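Local coordinates for protein nitrilotriacetate monooxygenase (Burkholderia pseudomallei, PDB 3SDO) that probably acts as an FMN-dependent monooxygenase of the NtaA/SnaA/DszA family, using molecular oxygen to oxidise nitrilotriacetate or a related substrate, at residues A85-T90 / G121-W126; S81-L86 / A114-I119; D40-R45 / N75-I80; S232-F237 / T430-L435; F56-D61 / G393-L398. All coordinates share one frame; numbering follows the deposited sequence.

How the contacts relate
All five contacts belong to a luciferase-like TIM barrel. Contacts 1, 2 and 3 gather around helix 79-88; contacts 1 and 2 share Ala85 and Leu86, with centres about 5 Å apart. The centre of contact 3 lies about 13 Å from each of theirs. Contact 3 closes first along the chain, before contacts 1 and 2 open. Contact 5 spans the barrel interior between strands 56-59 and 393-396; contacts 3 and 4 each alternate with it along the chain. Phe237 of contact 4 touches Met395 and Phe58 of contact 5. Contacts 1 to 3 tie outer helices and loops together beside the subunit interface; contacts 4 and 5 join distant chain parts around the barrel core.

Contact 1: A85-T90 / G121-W126; sequences ALAVLT and GGRAGW
The guanidinium group of Arg123 meets residues 85-90 with its edge, where Ala87 O and Thr90 OG1 both lie close to its plane. NH2 donates to Ala87 O at 2.8 Å, with an N-H...O angle of 152°. NH1 donates to Thr90 OG1 at 2.9 Å, and this bond is nearly straight, at 170°. The donor to Ala87 O is tilted somewhat from the carbonyl plane. The arginine chain bends at its third torsion (chi3 -78°), which turns the flat end toward the end of the helix.

Thr90 OG1 sits between the backbone N and the carbonyl carbon of its own residue. From there it also donates to Leu86 O at 2.9 Å. Leu86 O takes Leu89 N as well, from the opposite face of its plane. Thr90 OG1 is therefore both donor and acceptor, and this fixes its rotation. Outside the two segments, NE of Arg123 is bonded to Ser120 O and NH1 also to Ile93 O. These partners fix the orientation of the group, and its buried N-H groups are largely satisfied.

Gly121 ends the helix before it in a Schellman motif, and Arg123 follows just ahead of strand 124-129. Arg123 bonds Ala87 O directly and reaches Leu86 O only through Thr90 OG1. It thereby ties the end of an outer helix of the TIM barrel to the loop leading into a barrel strand.

Contact 2: S81-L86 / A114-I119; sequences SLLSAL and ASLDLI
Helices 79-88 and 106-119 come close at Ser84 and Leu116, whose CA atoms are 5.7 Å apart. Leu116 carries the contact from its side. Its CG stands anti to the backbone N (chi1 170°), and this sends both methyl groups toward the other helix. CD1 reaches the backbone there and lies 3.6 Å from Leu83 O. It also touches Ser84, with CD1 3.7 Å from Ser84 CA and likewise 3.7 Å from Ser84 OG. The other branch, CD2, packs on the side chain of Leu83, 3.9 Å from Leu83 CB. It comes within 4.2 Å of Leu83 CD1 as well. The two leucine side chains run at a slant to each other. CD1 of Leu116 meets both backbone and side chain, while CD2 meets the side chain of Leu83.

Both helices belong to the outer layer of the TIM barrel, and strand 94-100 comes between them in the chain. They are neighbouring helices of the barrel wall. On its far side Leu83 packs against Ile59 of strand 56-59, linking this helix pair to the barrel sheet.

Ser84 OG is the polar atom at the seam. It donates back to Ile80 O in its own helix, so its hydrogen is used there and the oxygen can lie against a methyl group. The second subunit also reaches these helices: Ser81 of this chain is hydrogen-bonded through OG to Ser115 OG of the second subunit, and Ser115 of this chain to its Ser81.

Contact 3: D40-R45 / N75-I80; sequences DFYVDR and NRFEPI
The aromatic contact is between Tyr42 and Phe77. It is an offset edge-to-face pair, with the edge of Phe77 directed at the face of Tyr42. The ring centroids are 5.4 Å apart and the planes stand at 74°. Phe77 CD2 comes nearest, 3.5 Å from Tyr42 CE1, and Phe77 CE2 follows at 3.6 Å from the same atom. The touching therefore falls on the CD1-CE1 side of the tyrosine ring. The side chains run past each other in opposite directions. CG of Tyr42 lies anti to the carbonyl carbon (chi1 -71°), and this directs the ring at the loop of residues 75-78. Leu82 of helix 79-88 packs against both side chains.

A water provides the polar link. It donates to Tyr42 OH at 2.8 Å and accepts from Phe77 N at 2.9 Å. The tyrosine hydroxyl has a second partner in Ser36 O. The bridge thus joins the end of the tyrosine to the backbone of the loop that carries the phenylalanine.

This loop runs into helix 79-88 of the TIM barrel, while Tyr42 belongs to the earlier helix 39-51. Glu78 is the N-cap residue, and its OE2 accepts from Ile80 N at 3.0 Å, from above the carboxylate plane.

The charges take no part across the contact. Within its helix Arg45 grips Asp44 side-on, with NE and NH1 both bonded to OD2. NH2 of the same arginine forms a salt bridge with Asp406, in helix 401-418.

Contact 4: S232-F237 / T430-L435; sequences SADAVF and TLRDHL
Arg432 reaches across to Asp234 with the end of its side chain. Its CB starts along the side of helix 431-435, and CG lies anti to the carbonyl carbon (chi1 -70°). From CG to NE the chain is extended, and this carries the guanidinium group away from the helix toward residues 232-237. The side chain also packs on Val215 of strand 215-218. NH1 lies 3.9 Å from Asp234 OD1, which is too far for a hydrogen bond. NH2 makes a long salt bridge with Asp234 OD2, at 3.8 Å. The carboxylate and guanidinium planes are almost perpendicular, 89° apart, and with these distances the groups make no paired, side-by-side grip.

A water fills the link between the charges. It donates to Asp234 OD2 at 2.7 Å and accepts from Arg432 NH2 at 2.8 Å. It lies near the plane of the guanidinium group. Each charged group has a stronger partner outside the two segments. Asp234 OD2 takes the backbone N of Ile216, and Arg432 NH2 donates to Gln213 O.

The helix begins with a capping box. Asp433 N donates to Thr430 OG1 at 2.9 Å, and Thr430 N donates to Asp433 OD2 at 3.0 Å.

Charge attraction and the shared water probably hold this C-terminal helix to the start of strand 235-238, while the bonds to Gln213 and Ile216 anchor the two charged groups directly.

Contact 5: F56-D61 / G393-L398; sequences FAFIAD and GFMLGL
Met395 SD touches two phenylalanine rings, and here the packing is tight. It is 3.7 Å from Phe56 CE2 and also 3.7 Å from Phe58 CD2. Both are Met-aromatic contacts, and the sulfur approaches each ring obliquely. The methyl group CE lies at the edge of the Phe56 ring, 3.7 Å from CE2. The methionine chain bends at its second and third torsions (chi2 80°, chi3 70°). This turns SD and CE toward the rings, and the chain crosses both phenylalanines at about a right angle.

The three side chains are part of the buried core of the TIM barrel. Strand 11-15 lies between strands 56-59 and 393-396 in the parallel sheet. Phe237 of another strand meets the Phe58 ring, and Phe217 meets that of Phe56.

Beyond the strand end the two segments part: Ala60 and Asp61 are partly exposed and have no contact with residues 393-398. Asp61 is a predicted FMN-binding residue, and it forms a salt bridge with Arg111 of the second subunit.

Contact 1: A85-T90 / G121-W126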
# COMPACT_ATOMS: atom_id res chain seq x y z
N ALA A 85 1.17 -4.78 -5.75
CA ALA A 85 1.35 -6.20 -6.10
C ALA A 85 0.44 -6.61 -7.29
O ALA A 85 0.89 -7.28 -8.20
CB ALA A 85 1.10 -7.09 -4.84
N LEU A 86 -0.83 -6.19 -7.28
CA LEU A 86 -1.76 -6.50 -8.37
C LEU A 86 -1.33 -5.87 -9.71
O LEU A 86 -1.50 -6.49 -10.77
CB LEU A 86 -3.20 -6.04 -8.03
CG LEU A 86 -3.94 -6.85 -6.95
CD1 LEU A 86 -5.29 -6.26 -6.70
CD2 LEU A 86 -4.06 -8.32 -7.36
N ALA A 87 -0.75 -4.67 -9.65
CA ALA A 87 -0.34 -3.91 -10.85
C ALA A 87 0.56 -4.75 -11.75
O ALA A 87 0.43 -4.78 -12.97
CB ALA A 87 0.43 -2.66 -10.42
N VAL A 88 1.45 -5.49 -11.09
CA VAL A 88 2.53 -6.18 -11.74
C VAL A 88 2.06 -7.56 -12.31
O VAL A 88 2.73 -8.19 -13.15
CB VAL A 88 3.69 -6.21 -10.68
CG1 VAL A 88 4.18 -7.58 -10.39
CG2 VAL A 88 4.74 -5.17 -11.03
N LEU A 89 0.89 -8.01 -11.87
CA LEU A 89 0.30 -9.24 -12.35
C LEU A 89 -0.87 -8.97 -13.29
O LEU A 89 -1.58 -9.88 -13.66
CB LEU A 89 -0.14 -10.13 -11.17
CG LEU A 89 0.98 -10.54 -10.21
CD1 LEU A 89 0.46 -11.28 -8.98
CD2 LEU A 89 2.09 -11.43 -10.96
N THR A 90 -1.06 -7.70 -13.66
CA THR A 90 -2.10 -7.32 -14.59
C THR A 90 -1.43 -6.40 -15.60
O THR A 90 -0.22 -6.17 -15.53
CB THR A 90 -3.28 -6.61 -13.88
OG1 THR A 90 -2.83 -5.46 -13.13
CG2 THR A 90 -4.04 -7.58 -12.95
N GLY A 121 2.16 2.14 -14.93
CA GLY A 121 2.03 2.74 -16.26
C GLY A 121 0.80 3.64 -16.41
O GLY A 121 0.23 3.76 -17.51
N GLY A 122 0.39 4.27 -15.32
CA GLY A 122 -0.69 5.24 -15.36
C GLY A 122 -2.07 4.67 -15.11
O GLY A 122 -3.04 5.06 -15.78
N ARG A 123 -2.19 3.77 -14.13
CA ARG A 123 -3.45 3.13 -13.84
C ARG A 123 -3.97 3.36 -12.42
O ARG A 123 -4.95 2.74 -12.02
CB ARG A 123 -3.31 1.62 -14.09
CG ARG A 123 -3.10 1.25 -15.53
CD ARG A 123 -3.14 -0.28 -15.70
NE ARG A 123 -1.90 -0.94 -15.28
CZ ARG A 123 -1.81 -2.12 -14.66
NH1 ARG A 123 -2.89 -2.80 -14.27
NH2 ARG A 123 -0.61 -2.63 -14.39
N ALA A 124 -3.32 4.24 -11.66
CA ALA A 124 -3.74 4.48 -10.27
C ALA A 124 -4.98 5.36 -10.14
O ALA A 124 -5.21 6.28 -10.96
CB ALA A 124 -2.59 5.09 -9.48
N GLY A 125 -5.74 5.12 -9.09
CA GLY A 125 -6.85 5.99 -8.68
C GLY A 125 -6.86 6.11 -7.17
O GLY A 125 -6.49 5.16 -6.47
N TRP A 126 -7.24 7.27 -6.64
CA TRP A 126 -7.34 7.46 -5.20
C TRP A 126 -8.77 7.80 -4.87
O TRP A 126 -9.30 8.79 -5.39
CB TRP A 126 -6.39 8.58 -4.71
CG TRP A 126 -6.57 9.04 -3.26
CD1 TRP A 126 -7.06 8.31 -2.23
CD2 TRP A 126 -6.21 10.32 -2.70
NE1 TRP A 126 -7.05 9.05 -1.07
CE2 TRP A 126 -6.54 10.29 -1.33
CE3 TRP A 126 -5.65 11.49 -3.23
CZ2 TRP A 126 -6.35 11.39 -0.49
CZ3 TRP A 126 -5.45 12.57 -2.40
CH2 TRP A 126 -5.81 12.52 -1.04

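Contact 2: S81-L86 / A114-I119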
# COMPACT_ATOMS: atom_id res chain seq x y z
N SER A 81 -0.11 -1.42 -0.77
CA SER A 81 0.58 -2.69 -0.93
C SER A 81 -0.19 -3.64 -1.86
O SER A 81 0.39 -4.21 -2.79
CB SER A 81 0.83 -3.40 0.42
OG SER A 81 -0.35 -3.54 1.20
N LEU A 82 -1.49 -3.82 -1.62
CA LEU A 82 -2.27 -4.76 -2.44
C LEU A 82 -2.29 -4.32 -3.91
O LEU A 82 -2.06 -5.14 -4.82
CB LEU A 82 -3.70 -4.91 -1.89
CG LEU A 82 -4.67 -5.80 -2.70
CD1 LEU A 82 -4.19 -7.24 -2.86
CD2 LEU A 82 -6.07 -5.77 -2.07
N LEU A 83 -2.54 -3.04 -4.15
CA LEU A 83 -2.68 -2.56 -5.52
C LEU A 83 -1.35 -2.59 -6.28
O LEU A 83 -1.32 -2.86 -7.49
CB LEU A 83 -3.27 -1.14 -5.50
CG LEU A 83 -4.77 -1.11 -5.16
CD1 LEU A 83 -5.23 0.35 -4.99
CD2 LEU A 83 -5.63 -1.82 -6.22
N SER A 84 -0.25 -2.39 -5.56
CA SER A 84 1.07 -2.38 -6.16
C SER A 84 1.46 -3.80 -6.61
O SER A 84 2.00 -4.00 -7.69
CB SER A 84 2.09 -1.81 -5.17
OG SER A 84 1.85 -0.44 -4.87
N ALA A 85 1.17 -4.78 -5.75
CA ALA A 85 1.35 -6.20 -6.10
C ALA A 85 0.44 -6.61 -7.29
O ALA A 85 0.89 -7.28 -8.20
CB ALA A 85 1.10 -7.09 -4.84
N LEU A 86 -0.83 -6.19 -7.28
CA LEU A 86 -1.76 -6.50 -8.37
C LEU A 86 -1.33 -5.87 -9.71
O LEU A 86 -1.50 -6.49 -10.77
CB LEU A 86 -3.20 -6.04 -8.03
CG LEU A 86 -3.94 -6.85 -6.95
CD1 LEU A 86 -5.29 -6.26 -6.70
CD2 LEU A 86 -4.06 -8.32 -7.36
N ALA A 114 1.61 8.20 -6.35
CA ALA A 114 2.46 8.49 -7.54
C ALA A 114 3.34 7.29 -7.93
O ALA A 114 3.56 7.03 -9.12
CB ALA A 114 3.31 9.71 -7.32
N SER A 115 3.79 6.55 -6.93
CA SER A 115 4.67 5.40 -7.14
C SER A 115 3.85 4.24 -7.72
O SER A 115 4.27 3.60 -8.68
CB SER A 115 5.40 5.05 -5.84
OG SER A 115 6.29 3.95 -5.95
N LEU A 116 2.67 3.98 -7.15
CA LEU A 116 1.75 3.02 -7.75
C LEU A 116 1.44 3.39 -9.21
O LEU A 116 1.47 2.53 -10.11
CB LEU A 116 0.45 2.92 -6.92
CG LEU A 116 -0.74 2.15 -7.50
CD1 LEU A 116 -0.40 0.64 -7.62
CD2 LEU A 116 -2.02 2.40 -6.65
N ASP A 117 1.19 4.67 -9.45
CA ASP A 117 0.86 5.16 -10.79
C ASP A 117 2.01 4.95 -11.76
O ASP A 117 1.77 4.56 -12.91
CB ASP A 117 0.48 6.66 -10.77
CG ASP A 117 -0.58 7.06 -11.82
OD1 ASP A 117 -1.32 6.21 -12.34
OD2 ASP A 117 -0.66 8.26 -12.10
N LEU A 118 3.26 5.20 -11.32
CA LEU A 118 4.41 5.04 -12.20
C LEU A 118 4.70 3.55 -12.47
O LEU A 118 4.95 3.14 -13.60
CB LEU A 118 5.62 5.73 -11.61
CG LEU A 118 6.75 6.07 -12.57
CD1 LEU A 118 6.30 7.12 -13.61
CD2 LEU A 118 7.96 6.59 -11.78
N ILE A 119 4.64 2.73 -11.43
CA ILE A 119 4.89 1.30 -11.56
C ILE A 119 3.88 0.66 -12.51
O ILE A 119 4.24 -0.22 -13.32
CB ILE A 119 4.85 0.58 -10.19
CG1 ILE A 119 6.07 0.98 -9.36
CG2 ILE A 119 4.79 -0.97 -10.41
CD1 ILE A 119 5.97 0.68 -7.83

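Contact 3: D40-R45 / N75-I80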
# COMPACT_ATOMS: atom_id res chain seq x y z
N ASP A 40 -3.65 -14.52 -3.79
CA ASP A 40 -3.93 -15.15 -5.07
C ASP A 40 -5.41 -15.04 -5.48
O ASP A 40 -5.71 -14.97 -6.67
CB ASP A 40 -3.53 -16.61 -5.04
CG ASP A 40 -2.01 -16.82 -5.03
OD1 ASP A 40 -1.22 -15.88 -5.26
OD2 ASP A 40 -1.65 -17.96 -4.76
N PHE A 41 -6.31 -15.07 -4.52
CA PHE A 41 -7.73 -14.81 -4.82
C PHE A 41 -7.96 -13.44 -5.44
O PHE A 41 -8.67 -13.33 -6.46
CB PHE A 41 -8.57 -14.96 -3.56
CG PHE A 41 -10.03 -14.66 -3.77
CD1 PHE A 41 -10.85 -15.57 -4.40
CD2 PHE A 41 -10.57 -13.46 -3.34
CE1 PHE A 41 -12.22 -15.31 -4.58
CE2 PHE A 41 -11.93 -13.20 -3.50
CZ PHE A 41 -12.74 -14.11 -4.12
N TYR A 42 -7.37 -12.38 -4.85
CA TYR A 42 -7.46 -11.05 -5.46
C TYR A 42 -6.88 -11.01 -6.90
O TYR A 42 -7.46 -10.37 -7.76
CB TYR A 42 -6.80 -9.96 -4.61
CG TYR A 42 -7.54 -9.60 -3.34
CD1 TYR A 42 -7.36 -10.36 -2.19
CD2 TYR A 42 -8.37 -8.50 -3.28
CE1 TYR A 42 -8.01 -10.05 -1.03
CE2 TYR A 42 -9.04 -8.19 -2.09
CZ TYR A 42 -8.83 -8.95 -0.97
OH TYR A 42 -9.47 -8.65 0.20
N VAL A 43 -5.77 -11.72 -7.14
CA VAL A 43 -5.18 -11.79 -8.47
C VAL A 43 -6.15 -12.45 -9.48
O VAL A 43 -6.36 -11.96 -10.58
CB VAL A 43 -3.84 -12.55 -8.50
CG1 VAL A 43 -3.33 -12.64 -9.97
CG2 VAL A 43 -2.78 -11.87 -7.60
N ASP A 44 -6.72 -13.57 -9.08
CA ASP A 44 -7.69 -14.27 -9.91
C ASP A 44 -8.89 -13.40 -10.28
O ASP A 44 -9.25 -13.28 -11.46
CB ASP A 44 -8.13 -15.54 -9.21
CG ASP A 44 -9.24 -16.26 -9.94
OD1 ASP A 44 -8.94 -17.21 -10.66
OD2 ASP A 44 -10.41 -15.87 -9.81
N ARG A 45 -9.47 -12.73 -9.28
CA ARG A 45 -10.60 -11.84 -9.50
C ARG A 45 -10.22 -10.60 -10.32
O ARG A 45 -10.96 -10.21 -11.21
CB ARG A 45 -11.24 -11.44 -8.19
CG ARG A 45 -11.77 -12.62 -7.36
CD ARG A 45 -12.95 -13.29 -7.97
NE ARG A 45 -12.60 -14.26 -9.01
CZ ARG A 45 -13.47 -14.89 -9.78
NH1 ARG A 45 -13.03 -15.76 -10.70
NH2 ARG A 45 -14.77 -14.68 -9.65
N ASN A 75 -10.11 -8.37 9.03
CA ASN A 75 -8.84 -8.74 8.41
C ASN A 75 -8.92 -8.53 6.91
O ASN A 75 -9.72 -9.17 6.22
CB ASN A 75 -8.46 -10.20 8.73
CG ASN A 75 -7.09 -10.34 9.37
OD1 ASN A 75 -6.12 -10.78 8.74
ND2 ASN A 75 -7.02 -10.00 10.64
N ARG A 76 -8.10 -7.61 6.43
CA ARG A 76 -8.06 -7.22 5.04
C ARG A 76 -6.66 -6.75 4.71
O ARG A 76 -5.89 -6.43 5.63
CB ARG A 76 -9.07 -6.09 4.75
CG ARG A 76 -8.86 -4.84 5.59
CD ARG A 76 -10.12 -3.95 5.74
NE ARG A 76 -10.64 -3.47 4.46
CZ ARG A 76 -11.85 -2.94 4.25
NH1 ARG A 76 -12.20 -2.58 3.03
NH2 ARG A 76 -12.72 -2.79 5.25
N PHE A 77 -6.36 -6.67 3.41
CA PHE A 77 -5.10 -6.12 2.95
C PHE A 77 -5.14 -4.61 3.07
O PHE A 77 -6.22 -4.00 3.18
CB PHE A 77 -4.79 -6.55 1.50
CG PHE A 77 -4.35 -8.00 1.36
CD1 PHE A 77 -3.16 -8.44 1.93
CD2 PHE A 77 -5.13 -8.91 0.68
CE1 PHE A 77 -2.76 -9.79 1.80
CE2 PHE A 77 -4.74 -10.23 0.53
CZ PHE A 77 -3.55 -10.68 1.10
N GLU A 78 -3.96 -4.00 3.07
CA GLU A 78 -3.86 -2.55 3.00
C GLU A 78 -3.75 -2.15 1.50
O GLU A 78 -3.12 -2.87 0.71
CB GLU A 78 -2.66 -2.09 3.83
CG GLU A 78 -2.39 -0.61 3.81
CD GLU A 78 -1.69 -0.15 2.55
OE1 GLU A 78 -0.92 -0.93 1.95
OE2 GLU A 78 -1.92 1.02 2.19
N PRO A 79 -4.41 -1.03 1.08
CA PRO A 79 -4.56 -0.80 -0.38
C PRO A 79 -3.31 -0.50 -1.21
O PRO A 79 -3.22 -1.00 -2.32
CB PRO A 79 -5.53 0.37 -0.46
CG PRO A 79 -6.32 0.29 0.83
CD PRO A 79 -5.26 -0.11 1.84
N ILE A 80 -2.36 0.31 -0.72
CA ILE A 80 -1.18 0.63 -1.54
C ILE A 80 -0.38 -0.64 -1.82
O ILE A 80 -0.00 -0.89 -2.97
CB ILE A 80 -0.28 1.69 -0.90
CG1 ILE A 80 -1.02 3.02 -0.79
CG2 ILE A 80 1.07 1.84 -1.67
CD1 ILE A 80 -1.30 3.68 -2.14
O HOH W 1 -8.20 -6.34 1.14

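Contact 4: S232-F237 / T430-L435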
# COMPACT_ATOMS: atom_id res chain seq x y z
N SER A 232 -13.88 18.70 -7.27
CA SER A 232 -12.58 17.98 -7.26
C SER A 232 -12.57 16.50 -7.69
O SER A 232 -11.49 15.95 -7.86
CB SER A 232 -11.92 18.11 -5.88
OG SER A 232 -12.62 17.35 -4.88
N ALA A 233 -13.71 15.86 -7.89
CA ALA A 233 -13.69 14.44 -8.28
C ALA A 233 -13.67 14.25 -9.80
O ALA A 233 -14.28 15.04 -10.53
CB ALA A 233 -14.88 13.72 -7.69
N ASP A 234 -12.99 13.20 -10.26
CA ASP A 234 -13.08 12.72 -11.65
C ASP A 234 -14.18 11.69 -11.80
O ASP A 234 -14.74 11.52 -12.88
CB ASP A 234 -11.76 12.07 -12.07
CG ASP A 234 -10.61 13.04 -12.01
OD1 ASP A 234 -10.72 14.11 -12.64
OD2 ASP A 234 -9.59 12.74 -11.35
N ALA A 235 -14.48 10.98 -10.71
CA ALA A 235 -15.47 9.91 -10.71
C ALA A 235 -16.08 9.84 -9.32
O ALA A 235 -15.38 10.02 -8.33
CB ALA A 235 -14.83 8.57 -11.07
N VAL A 236 -17.38 9.63 -9.26
CA VAL A 236 -18.12 9.67 -8.04
C VAL A 236 -18.97 8.43 -7.97
O VAL A 236 -19.61 8.06 -8.94
CB VAL A 236 -19.02 10.93 -7.97
CG1 VAL A 236 -19.75 11.01 -6.63
CG2 VAL A 236 -18.17 12.20 -8.22
N PHE A 237 -18.96 7.77 -6.83
CA PHE A 237 -19.83 6.64 -6.66
C PHE A 237 -20.80 6.78 -5.50
O PHE A 237 -20.80 7.79 -4.78
CB PHE A 237 -19.03 5.35 -6.65
CG PHE A 237 -18.03 5.24 -5.58
CD1 PHE A 237 -18.35 4.60 -4.38
CD2 PHE A 237 -16.75 5.72 -5.77
CE1 PHE A 237 -17.38 4.47 -3.36
CE2 PHE A 237 -15.80 5.60 -4.78
CZ PHE A 237 -16.12 4.98 -3.56
N THR A 430 -4.05 3.83 -20.16
CA THR A 430 -4.20 4.38 -18.80
C THR A 430 -5.62 4.25 -18.27
O THR A 430 -6.56 4.01 -19.03
CB THR A 430 -3.81 5.88 -18.80
OG1 THR A 430 -4.75 6.60 -19.59
CG2 THR A 430 -2.36 6.13 -19.37
N LEU A 431 -5.78 4.47 -16.97
CA LEU A 431 -7.11 4.57 -16.38
C LEU A 431 -7.92 5.73 -16.98
O LEU A 431 -9.07 5.53 -17.37
CB LEU A 431 -7.04 4.70 -14.86
CG LEU A 431 -8.42 4.68 -14.16
CD1 LEU A 431 -9.31 3.54 -14.71
CD2 LEU A 431 -8.24 4.56 -12.60
N ARG A 432 -7.33 6.91 -17.10
CA ARG A 432 -7.98 8.03 -17.83
C ARG A 432 -8.47 7.58 -19.24
O ARG A 432 -9.63 7.80 -19.60
CB ARG A 432 -7.07 9.25 -17.90
CG ARG A 432 -6.90 9.92 -16.53
CD ARG A 432 -6.10 11.24 -16.58
NE ARG A 432 -5.81 11.62 -15.21
CZ ARG A 432 -6.63 12.28 -14.41
NH1 ARG A 432 -7.79 12.73 -14.87
NH2 ARG A 432 -6.30 12.50 -13.15
N ASP A 433 -7.59 6.94 -20.01
CA ASP A 433 -7.97 6.42 -21.33
C ASP A 433 -9.21 5.52 -21.30
O ASP A 433 -10.12 5.66 -22.15
CB ASP A 433 -6.85 5.57 -21.94
CG ASP A 433 -5.63 6.36 -22.35
OD1 ASP A 433 -5.69 7.60 -22.57
OD2 ASP A 433 -4.58 5.68 -22.50
N HIS A 434 -9.25 4.58 -20.36
CA HIS A 434 -10.38 3.66 -20.23
C HIS A 434 -11.67 4.43 -19.97
O HIS A 434 -12.72 4.08 -20.51
CB HIS A 434 -10.24 2.68 -19.05
CG HIS A 434 -9.05 1.79 -19.13
ND1 HIS A 434 -8.41 1.50 -20.32
CD2 HIS A 434 -8.39 1.10 -18.16
CE1 HIS A 434 -7.38 0.70 -20.07
NE2 HIS A 434 -7.37 0.43 -18.77
N LEU A 435 -11.58 5.43 -19.10
CA LEU A 435 -12.76 6.18 -18.66
C LEU A 435 -13.10 7.32 -19.61
O LEU A 435 -14.11 7.99 -19.41
CB LEU A 435 -12.58 6.72 -17.23
CG LEU A 435 -12.34 5.67 -16.13
CD1 LEU A 435 -12.19 6.33 -14.75
CD2 LEU A 435 -13.45 4.59 -16.12
O HOH W 2 -7.49 14.36 -11.46

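Contact 5: F56-D61 / G393-L398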
# COMPACT_ATOMS: atom_id res chain seq x y z
N PHE A 56 -11.70 -0.82 -14.04
CA PHE A 56 -10.87 -0.68 -12.83
C PHE A 56 -11.30 -1.65 -11.73
O PHE A 56 -12.46 -2.07 -11.69
CB PHE A 56 -10.82 0.78 -12.31
CG PHE A 56 -12.13 1.33 -11.91
CD1 PHE A 56 -12.98 1.86 -12.86
CD2 PHE A 56 -12.56 1.30 -10.57
CE1 PHE A 56 -14.23 2.37 -12.49
CE2 PHE A 56 -13.79 1.79 -10.22
CZ PHE A 56 -14.63 2.31 -11.17
N ALA A 57 -10.34 -2.04 -10.90
CA ALA A 57 -10.58 -2.72 -9.64
C ALA A 57 -10.50 -1.66 -8.54
O ALA A 57 -9.60 -0.81 -8.58
CB ALA A 57 -9.52 -3.85 -9.40
N PHE A 58 -11.44 -1.72 -7.59
CA PHE A 58 -11.54 -0.79 -6.48
C PHE A 58 -11.38 -1.55 -5.15
O PHE A 58 -12.07 -2.54 -4.89
CB PHE A 58 -12.87 -0.02 -6.55
CG PHE A 58 -13.18 0.81 -5.32
CD1 PHE A 58 -12.22 1.64 -4.76
CD2 PHE A 58 -14.43 0.77 -4.74
CE1 PHE A 58 -12.50 2.40 -3.62
CE2 PHE A 58 -14.73 1.53 -3.60
CZ PHE A 58 -13.77 2.34 -3.03
N ILE A 59 -10.42 -1.09 -4.36
CA ILE A 59 -10.11 -1.61 -3.04
C ILE A 59 -10.54 -0.56 -2.04
O ILE A 59 -9.89 0.49 -1.91
CB ILE A 59 -8.62 -1.92 -2.88
CG1 ILE A 59 -8.17 -2.93 -3.94
CG2 ILE A 59 -8.30 -2.50 -1.48
CD1 ILE A 59 -8.95 -4.27 -3.89
N ALA A 60 -11.69 -0.81 -1.41
CA ALA A 60 -12.22 -0.01 -0.32
C ALA A 60 -11.37 -0.27 0.91
O ALA A 60 -10.55 -1.18 0.93
CB ALA A 60 -13.71 -0.39 -0.04
N ASP A 61 -11.55 0.53 1.95
CA ASP A 61 -10.69 0.40 3.11
C ASP A 61 -11.34 0.80 4.42
O ASP A 61 -12.35 1.52 4.44
CB ASP A 61 -9.42 1.22 2.90
CG ASP A 61 -8.26 0.72 3.73
OD1 ASP A 61 -8.09 -0.53 3.82
OD2 ASP A 61 -7.53 1.57 4.27
N GLY A 393 -21.89 4.69 -15.72
CA GLY A 393 -21.24 3.42 -15.53
C GLY A 393 -21.66 2.90 -14.17
O GLY A 393 -22.47 3.55 -13.50
N PHE A 394 -21.13 1.74 -13.78
CA PHE A 394 -21.50 1.14 -12.50
C PHE A 394 -20.31 0.62 -11.72
O PHE A 394 -19.35 0.12 -12.29
CB PHE A 394 -22.47 -0.02 -12.72
CG PHE A 394 -23.74 0.39 -13.37
CD1 PHE A 394 -24.77 0.90 -12.62
CD2 PHE A 394 -23.91 0.26 -14.74
CE1 PHE A 394 -25.97 1.30 -13.23
CE2 PHE A 394 -25.08 0.66 -15.35
CZ PHE A 394 -26.13 1.17 -14.58
N MET A 395 -20.39 0.75 -10.40
CA MET A 395 -19.46 0.09 -9.49
C MET A 395 -20.08 -1.24 -9.06
O MET A 395 -21.07 -1.26 -8.33
CB MET A 395 -19.22 0.99 -8.27
CG MET A 395 -18.15 0.52 -7.31
SD MET A 395 -16.46 0.91 -7.86
CE MET A 395 -16.39 2.72 -7.69
N LEU A 396 -19.50 -2.35 -9.50
CA LEU A 396 -20.02 -3.68 -9.18
C LEU A 396 -19.59 -4.07 -7.78
O LEU A 396 -18.39 -4.18 -7.51
CB LEU A 396 -19.54 -4.71 -10.19
CG LEU A 396 -19.92 -4.38 -11.62
CD1 LEU A 396 -18.99 -5.11 -12.59
CD2 LEU A 396 -21.40 -4.75 -11.87
N GLY A 397 -20.57 -4.24 -6.90
CA GLY A 397 -20.36 -4.70 -5.53
C GLY A 397 -21.09 -6.01 -5.37
O GLY A 397 -22.21 -6.03 -4.84
N LEU A 398 -20.49 -7.10 -5.83
CA LEU A 398 -21.21 -8.36 -5.92
C LEU A 398 -21.29 -9.03 -4.55
O LEU A 398 -20.31 -9.04 -3.80
CB LEU A 398 -20.58 -9.30 -6.96
CG LEU A 398 -20.75 -8.71 -8.36
CD1 LEU A 398 -19.56 -9.02 -9.24
CD2 LEU A 398 -22.09 -9.15 -8.98